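Side-chain contacts in catechol 1,2-dioxygenase (Burkholderia ambifaria, PDB 5VXT), which probably catalyses intradiol cleavage of the aromatic ring of catechol by dioxygen at a non-haem iron(III) centre: residues A85-A90 and G215-G220; A90-E95 and L229-N234; T208-G213 and F255-D260. All coordinates share one frame; numbering follows the deposited sequence.

How the contacts relate
Contacts 1 and 2 lie side by side, their centres about 8 Å apart, and share Ala90 of helix 85-91; they tie the helical N-terminal region to the chain on either side of helix 221-229, and both reach the second subunit. Both are buried, yet contact 1 is purely apolar and borders the catechol pocket, whereas contact 2 turns on an arginine gripping a helix-end carbonyl beside a lipid site. Contact 3, its centre about 20 Å from either, is only partly buried and belongs to the dioxygenase domain alone. It joins the chain just beyond two strands of different sheets, pairing a methionine–isoleucine contact with a water bridge.

Contact 1: A85-A90 and G215-G220; sequences AALLAA and GCPPQG
Leu87 of helix 85-91 packs on Cys216 and Pro217 of the loop leading to helix 221-229, a helix-to-loop contact at the wall of the catechol pocket where the helical N-terminal region meets the dioxygenase domain. The packing across it is wholly apolar; no hydrogen bond joins the two segments. Leu87 places its CG anti to the backbone N (chi1 -170°), which carries the branched end away from the helix and toward the loop. The CD2 methyl does most of the touching and meets the ring of Pro217 at its CD atom. Sulfur contacts come from the other residue: Cys216, with SG beside its own backbone N, turns the thiol onto the leucine branch point, SG standing 4.0 Å from Leu87 CG and 4.2 Å from Leu87 CD1. The sulfur thus lies against the branch carbon and both methyls.

Backbone bonds hold each side in shape. In the helix, Ala89 N bonds to Ala85 O at 2.9 Å. In the loop, Pro217 to Gly220 form a type I beta turn, closed by Gly220 N and Pro217 O at 3.0 Å, and Gly220 then takes the N-cap position of helix 221-229. Helix 221-229 adds Thr222, which touches both Leu87 and Cys216. At the start of helix 85-91, Ala85 N is hydrogen-bonded to Asn77 of the second subunit.

The contact borders the substrate site: bound catechol touches Leu87 and Ala90, and the Leu87 side chain comes to about 3 Å from it at the nearest atoms. One leucine therefore serves both substrate and loop, its CD2 methyl lying 3.7 Å from Pro217 CD and 4.0 Å from Cys216 SG.

Contact 2: A90-E95 and L229-N234; sequences AGLGLE and LGRHGN
Gly91, in the last turn of helix 85-91, offers its carbonyl oxygen to the guanidinium group of Arg231, which grips this one atom end-on with two nitrogens. Arg231 NH1 gives the shorter bond to Gly91 O, 2.8 Å with an N-H...O angle of 154°; its donor is tilted out of the carbonyl plane. Arg231 NH2 lies in that plane and bonds to Gly91 O at 3.1 Å, more bent at 138°. The oxygen sits almost exactly in the guanidinium plane, and the two bonds point the NH1/NH2 end at it. A bend of the arginine chain at chi3 (54°) brings the group round to it. The positive charge probably suits a carbonyl at the end of a helix.

Leu92, the first residue to leave the helix, adds the apolar half: its CD2 methyl lies 4.2 Å from Leu229 CD1, the two side chains crossing at about a right angle, and also comes near the guanidinium edge at Arg231 NH1. A bound phosphatidylethanolamine touches Leu92 as well. Gly93 takes positive phi and is the N-cap of helix 94-109; its N bonds to Ala90 O at 3.0 Å, across the turn between the helices. Farther on, Glu95 forms a salt bridge with Arg318 and accepts a bond from the N of Gly121, a residue of the catechol pocket.

On the other segment, Gly230 ends helix 221-229 in a Schellman motif. Ala26 O of the second subunit also accepts from Arg231 NH1, which helps set the guanidinium's orientation, and Gln45 and Asn28 of that subunit bind Leu229 O. The contact joins the junction of helices 85-91 and 94-109 to the segment running from helix 221-229 toward strand 238-244.

Contact 3: T208-G213 and F255-D260; sequences TLMPVG and FNIEGD
Asp260 OD2 is held by two donors: a bridging water, whose oxygen lies 2.7 Å from it, and the backbone N of Ala237. The same water accepts from Gly213 N at 2.8 Å, linking the far ends of the two segments where their side chains do not meet directly. The second carboxylate oxygen, Asp260 OD1, accepts from Leu262 N, so several partners fix the group's rotation.

Met210 and Ile257 make the apolar part. Met210 SD rests against three carbons of the isoleucine: CD1 at 3.6 Å, CG1 at 3.8 Å and CG2 at 3.9 Å. In the methionine, CG lies anti to the backbone N (chi1 173°) and a bend at chi2 (73°) swings SD toward the isoleucine. The CB bond of Ile257 points toward the other segment, and its CG1 lies 4.3 Å from Pro211 CG. Pro211 also touches His171 and Val239.

Ile257 opens a type II beta turn that runs to Asp260, with Gly259 at positive phi in its third position; the closing bond from Asp260 N to Ile257 O is weak.

Strands 203-209 and 251-256 belong to different five-stranded sheets, and Ile257 and Met210 both touch strand 295-303. The contact joins chain just past two strands, one from each sheet of the beta sandwich typical of intradiol dioxygenases, close to the iron site: Ala237, bonded to both Asp260 and Ile257, directly precedes the iron ligand His238.

Contact 1: A85-A90 and G215-G220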
# COMPACT_ATOMS: atom_id res chain seq x y z
N ALA B 85 -5.19 5.51 0.51
CA ALA B 85 -4.28 5.10 1.58
C ALA B 85 -4.42 5.99 2.81
O ALA B 85 -4.38 5.50 3.95
CB ALA B 85 -2.83 5.09 1.08
N ALA B 86 -4.60 7.30 2.62
CA ALA B 86 -4.77 8.19 3.77
C ALA B 86 -6.12 7.98 4.45
O ALA B 86 -6.25 8.21 5.66
CB ALA B 86 -4.61 9.66 3.36
N LEU B 87 -7.13 7.56 3.69
CA LEU B 87 -8.42 7.24 4.31
C LEU B 87 -8.31 6.00 5.19
O LEU B 87 -8.90 5.95 6.28
CB LEU B 87 -9.47 7.03 3.22
CG LEU B 87 -10.94 6.91 3.62
CD1 LEU B 87 -11.34 8.10 4.44
CD2 LEU B 87 -11.79 6.82 2.38
N LEU B 88 -7.55 5.00 4.75
CA LEU B 88 -7.33 3.83 5.59
C LEU B 88 -6.46 4.17 6.79
O LEU B 88 -6.65 3.61 7.88
CB LEU B 88 -6.69 2.70 4.77
CG LEU B 88 -6.51 1.39 5.53
CD1 LEU B 88 -7.87 0.78 5.81
CD2 LEU B 88 -5.66 0.44 4.69
N ALA B 89 -5.48 5.07 6.61
CA ALA B 89 -4.65 5.47 7.74
C ALA B 89 -5.51 6.06 8.86
O ALA B 89 -5.27 5.82 10.05
CB ALA B 89 -3.58 6.46 7.29
N ALA B 90 -6.54 6.82 8.48
CA ALA B 90 -7.49 7.32 9.48
C ALA B 90 -8.33 6.18 10.03
O ALA B 90 -8.50 6.05 11.25
CB ALA B 90 -8.38 8.40 8.86
N GLY B 215 -19.07 9.41 5.13
CA GLY B 215 -19.04 7.97 4.98
C GLY B 215 -18.04 7.57 3.91
O GLY B 215 -17.98 8.22 2.86
N CYS B 216 -17.24 6.54 4.17
CA CYS B 216 -16.27 6.09 3.18
C CYS B 216 -16.97 5.73 1.87
O CYS B 216 -18.11 5.27 1.87
CB CYS B 216 -15.50 4.87 3.69
SG CYS B 216 -14.33 5.21 5.00
N PRO B 217 -16.29 5.93 0.73
CA PRO B 217 -16.79 5.40 -0.54
C PRO B 217 -17.14 3.93 -0.41
O PRO B 217 -16.29 3.11 -0.02
CB PRO B 217 -15.60 5.62 -1.50
CG PRO B 217 -14.83 6.75 -0.90
CD PRO B 217 -15.01 6.64 0.59
N PRO B 218 -18.38 3.56 -0.73
CA PRO B 218 -18.86 2.22 -0.34
C PRO B 218 -18.20 1.07 -1.08
O PRO B 218 -18.14 -0.03 -0.53
CB PRO B 218 -20.37 2.29 -0.65
CG PRO B 218 -20.51 3.40 -1.64
CD PRO B 218 -19.45 4.39 -1.31
N GLN B 219 -17.69 1.28 -2.30
CA GLN B 219 -16.93 0.26 -3.00
C GLN B 219 -15.43 0.46 -2.88
O GLN B 219 -14.67 -0.28 -3.50
CB GLN B 219 -17.32 0.23 -4.48
CG GLN B 219 -18.43 -0.76 -4.81
CD GLN B 219 -19.69 -0.49 -4.03
OE1 GLN B 219 -20.37 0.52 -4.25
NE2 GLN B 219 -20.01 -1.38 -3.10
N GLY B 220 -14.99 1.46 -2.11
CA GLY B 220 -13.57 1.72 -1.97
C GLY B 220 -12.87 0.69 -1.11
O GLY B 220 -13.47 -0.08 -0.36

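Contact 2: A90-E95 and L229-N234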
# COMPACT_ATOMS: atom_id res chain seq x y z
N ALA B 90 -6.54 6.82 8.48
CA ALA B 90 -7.49 7.32 9.48
C ALA B 90 -8.33 6.18 10.03
O ALA B 90 -8.50 6.05 11.25
CB ALA B 90 -8.38 8.40 8.86
N GLY B 91 -8.85 5.33 9.14
CA GLY B 91 -9.78 4.29 9.56
C GLY B 91 -9.16 3.24 10.46
O GLY B 91 -9.85 2.64 11.28
N LEU B 92 -7.86 2.97 10.29
CA LEU B 92 -7.18 2.02 11.16
C LEU B 92 -6.59 2.70 12.39
O LEU B 92 -5.88 2.06 13.16
CB LEU B 92 -6.10 1.26 10.37
CG LEU B 92 -6.63 0.33 9.27
CD1 LEU B 92 -5.46 -0.46 8.61
CD2 LEU B 92 -7.69 -0.63 9.79
N GLY B 93 -6.91 3.97 12.62
CA GLY B 93 -6.45 4.64 13.82
C GLY B 93 -5.00 5.06 13.77
O GLY B 93 -4.48 5.53 14.79
N LEU B 94 -4.34 4.90 12.63
CA LEU B 94 -2.96 5.35 12.52
C LEU B 94 -2.88 6.87 12.66
O LEU B 94 -1.96 7.40 13.30
CB LEU B 94 -2.36 4.89 11.20
CG LEU B 94 -0.96 5.38 10.81
CD1 LEU B 94 0.11 5.00 11.85
CD2 LEU B 94 -0.56 4.87 9.43
N GLU B 95 -3.83 7.59 12.06
CA GLU B 95 -3.80 9.04 12.15
C GLU B 95 -4.02 9.50 13.59
O GLU B 95 -3.35 10.44 14.06
CB GLU B 95 -4.83 9.64 11.20
CG GLU B 95 -4.75 11.15 11.05
CD GLU B 95 -5.48 11.68 9.82
OE1 GLU B 95 -6.32 10.95 9.23
OE2 GLU B 95 -5.22 12.84 9.43
N LEU B 229 -13.57 -6.46 8.45
CA LEU B 229 -13.33 -6.43 9.88
C LEU B 229 -14.61 -6.37 10.69
O LEU B 229 -14.55 -6.50 11.92
CB LEU B 229 -12.46 -5.21 10.24
CG LEU B 229 -11.04 -5.22 9.68
CD1 LEU B 229 -10.38 -3.85 9.86
CD2 LEU B 229 -10.22 -6.32 10.34
N GLY B 230 -15.75 -6.13 10.04
CA GLY B 230 -17.00 -5.92 10.76
C GLY B 230 -17.21 -4.52 11.28
O GLY B 230 -17.91 -4.35 12.28
N ARG B 231 -16.62 -3.51 10.63
CA ARG B 231 -16.68 -2.13 11.09
C ARG B 231 -17.40 -1.24 10.08
O ARG B 231 -17.33 -1.47 8.87
CB ARG B 231 -15.26 -1.57 11.34
CG ARG B 231 -14.53 -2.24 12.48
CD ARG B 231 -13.16 -1.64 12.64
NE ARG B 231 -13.27 -0.19 12.77
CZ ARG B 231 -12.34 0.67 12.40
NH1 ARG B 231 -11.18 0.25 11.89
NH2 ARG B 231 -12.58 1.97 12.53
N HIS B 232 -18.08 -0.22 10.58
CA HIS B 232 -18.63 0.79 9.70
C HIS B 232 -17.57 1.83 9.35
O HIS B 232 -16.55 1.96 10.04
CB HIS B 232 -19.83 1.48 10.35
CG HIS B 232 -19.47 2.38 11.49
ND1 HIS B 232 -18.89 3.62 11.30
CD2 HIS B 232 -19.60 2.23 12.82
CE1 HIS B 232 -18.68 4.19 12.47
NE2 HIS B 232 -19.11 3.37 13.42
N GLY B 233 -17.82 2.57 8.28
CA GLY B 233 -16.90 3.60 7.83
C GLY B 233 -17.46 5.01 7.89
O GLY B 233 -17.24 5.81 6.98
N ASN B 234 -18.18 5.33 8.96
CA ASN B 234 -18.84 6.63 9.08
C ASN B 234 -18.17 7.50 10.14
O ASN B 234 -17.60 6.99 11.11
CB ASN B 234 -20.32 6.44 9.43
CG ASN B 234 -21.06 5.61 8.42
OD1 ASN B 234 -21.74 4.65 8.77
ND2 ASN B 234 -20.92 5.96 7.15

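Contact 3: T208-G213 and F255-D260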
# COMPACT_ATOMS: atom_id res chain seq x y z
N THR B 208 -22.10 29.65 7.17
CA THR B 208 -22.06 28.45 6.35
C THR B 208 -23.36 27.69 6.57
O THR B 208 -24.35 28.27 7.04
CB THR B 208 -20.80 27.63 6.67
OG1 THR B 208 -20.77 26.44 5.88
CG2 THR B 208 -20.75 27.25 8.15
N LEU B 209 -23.36 26.41 6.24
CA LEU B 209 -24.50 25.53 6.45
C LEU B 209 -24.06 24.32 7.26
O LEU B 209 -22.87 23.97 7.31
CB LEU B 209 -25.13 25.11 5.12
CG LEU B 209 -25.51 26.22 4.14
CD1 LEU B 209 -25.97 25.63 2.80
CD2 LEU B 209 -26.58 27.13 4.73
N MET B 210 -25.03 23.68 7.90
CA MET B 210 -24.73 22.59 8.83
C MET B 210 -24.28 21.34 8.08
O MET B 210 -25.01 20.84 7.22
CB MET B 210 -25.99 22.29 9.66
CG MET B 210 -25.87 21.08 10.56
SD MET B 210 -24.80 21.40 11.96
CE MET B 210 -25.65 22.80 12.68
N PRO B 211 -23.10 20.80 8.38
CA PRO B 211 -22.67 19.56 7.73
C PRO B 211 -23.40 18.35 8.29
O PRO B 211 -23.98 18.39 9.37
CB PRO B 211 -21.18 19.48 8.06
CG PRO B 211 -21.09 20.12 9.39
CD PRO B 211 -22.09 21.27 9.35
N VAL B 212 -23.33 17.25 7.53
CA VAL B 212 -23.75 15.94 8.00
C VAL B 212 -22.54 15.01 7.90
O VAL B 212 -21.58 15.29 7.18
CB VAL B 212 -24.95 15.38 7.21
CG1 VAL B 212 -24.49 14.83 5.87
CG2 VAL B 212 -25.68 14.30 8.01
N GLY B 213 -22.60 13.90 8.64
CA GLY B 213 -21.43 13.05 8.79
C GLY B 213 -20.96 12.44 7.48
O GLY B 213 -21.71 12.29 6.52
N PHE B 255 -14.26 20.25 15.56
CA PHE B 255 -15.27 20.00 16.57
C PHE B 255 -16.40 19.19 15.92
O PHE B 255 -16.58 19.22 14.70
CB PHE B 255 -15.80 21.27 17.30
CG PHE B 255 -16.49 22.28 16.43
CD1 PHE B 255 -17.69 21.98 15.78
CD2 PHE B 255 -16.00 23.57 16.34
CE1 PHE B 255 -18.33 22.93 15.02
CE2 PHE B 255 -16.64 24.53 15.58
CZ PHE B 255 -17.81 24.21 14.92
N ASN B 256 -17.09 18.43 16.75
CA ASN B 256 -18.21 17.61 16.34
C ASN B 256 -19.50 18.38 16.61
O ASN B 256 -19.59 19.17 17.55
CB ASN B 256 -18.24 16.29 17.10
CG ASN B 256 -17.31 15.23 16.50
OD1 ASN B 256 -17.05 15.23 15.30
ND2 ASN B 256 -16.84 14.32 17.33
N ILE B 257 -20.50 18.15 15.75
CA ILE B 257 -21.82 18.73 15.98
C ILE B 257 -22.48 18.04 17.17
O ILE B 257 -22.59 16.81 17.22
CB ILE B 257 -22.70 18.60 14.72
CG1 ILE B 257 -22.06 19.33 13.54
CG2 ILE B 257 -24.13 19.10 15.02
CD1 ILE B 257 -21.77 20.79 13.83
N GLU B 258 -22.92 18.84 18.13
CA GLU B 258 -23.51 18.31 19.35
C GLU B 258 -24.68 17.38 19.02
O GLU B 258 -25.52 17.70 18.17
CB GLU B 258 -23.98 19.47 20.23
CG GLU B 258 -25.11 19.15 21.17
CD GLU B 258 -25.40 20.29 22.14
OE1 GLU B 258 -25.29 20.06 23.36
OE2 GLU B 258 -25.72 21.41 21.68
N GLY B 259 -24.70 16.21 19.66
CA GLY B 259 -25.84 15.32 19.57
C GLY B 259 -25.79 14.30 18.47
O GLY B 259 -26.72 13.49 18.36
N ASP B 260 -24.75 14.29 17.64
CA ASP B 260 -24.65 13.29 16.59
C ASP B 260 -24.50 11.91 17.21
O ASP B 260 -23.63 11.71 18.07
CB ASP B 260 -23.47 13.61 15.67
CG ASP B 260 -23.49 12.81 14.38
OD1 ASP B 260 -23.41 11.56 14.46
OD2 ASP B 260 -23.60 13.43 13.30
O HOH W 1 -24.27 12.98 10.75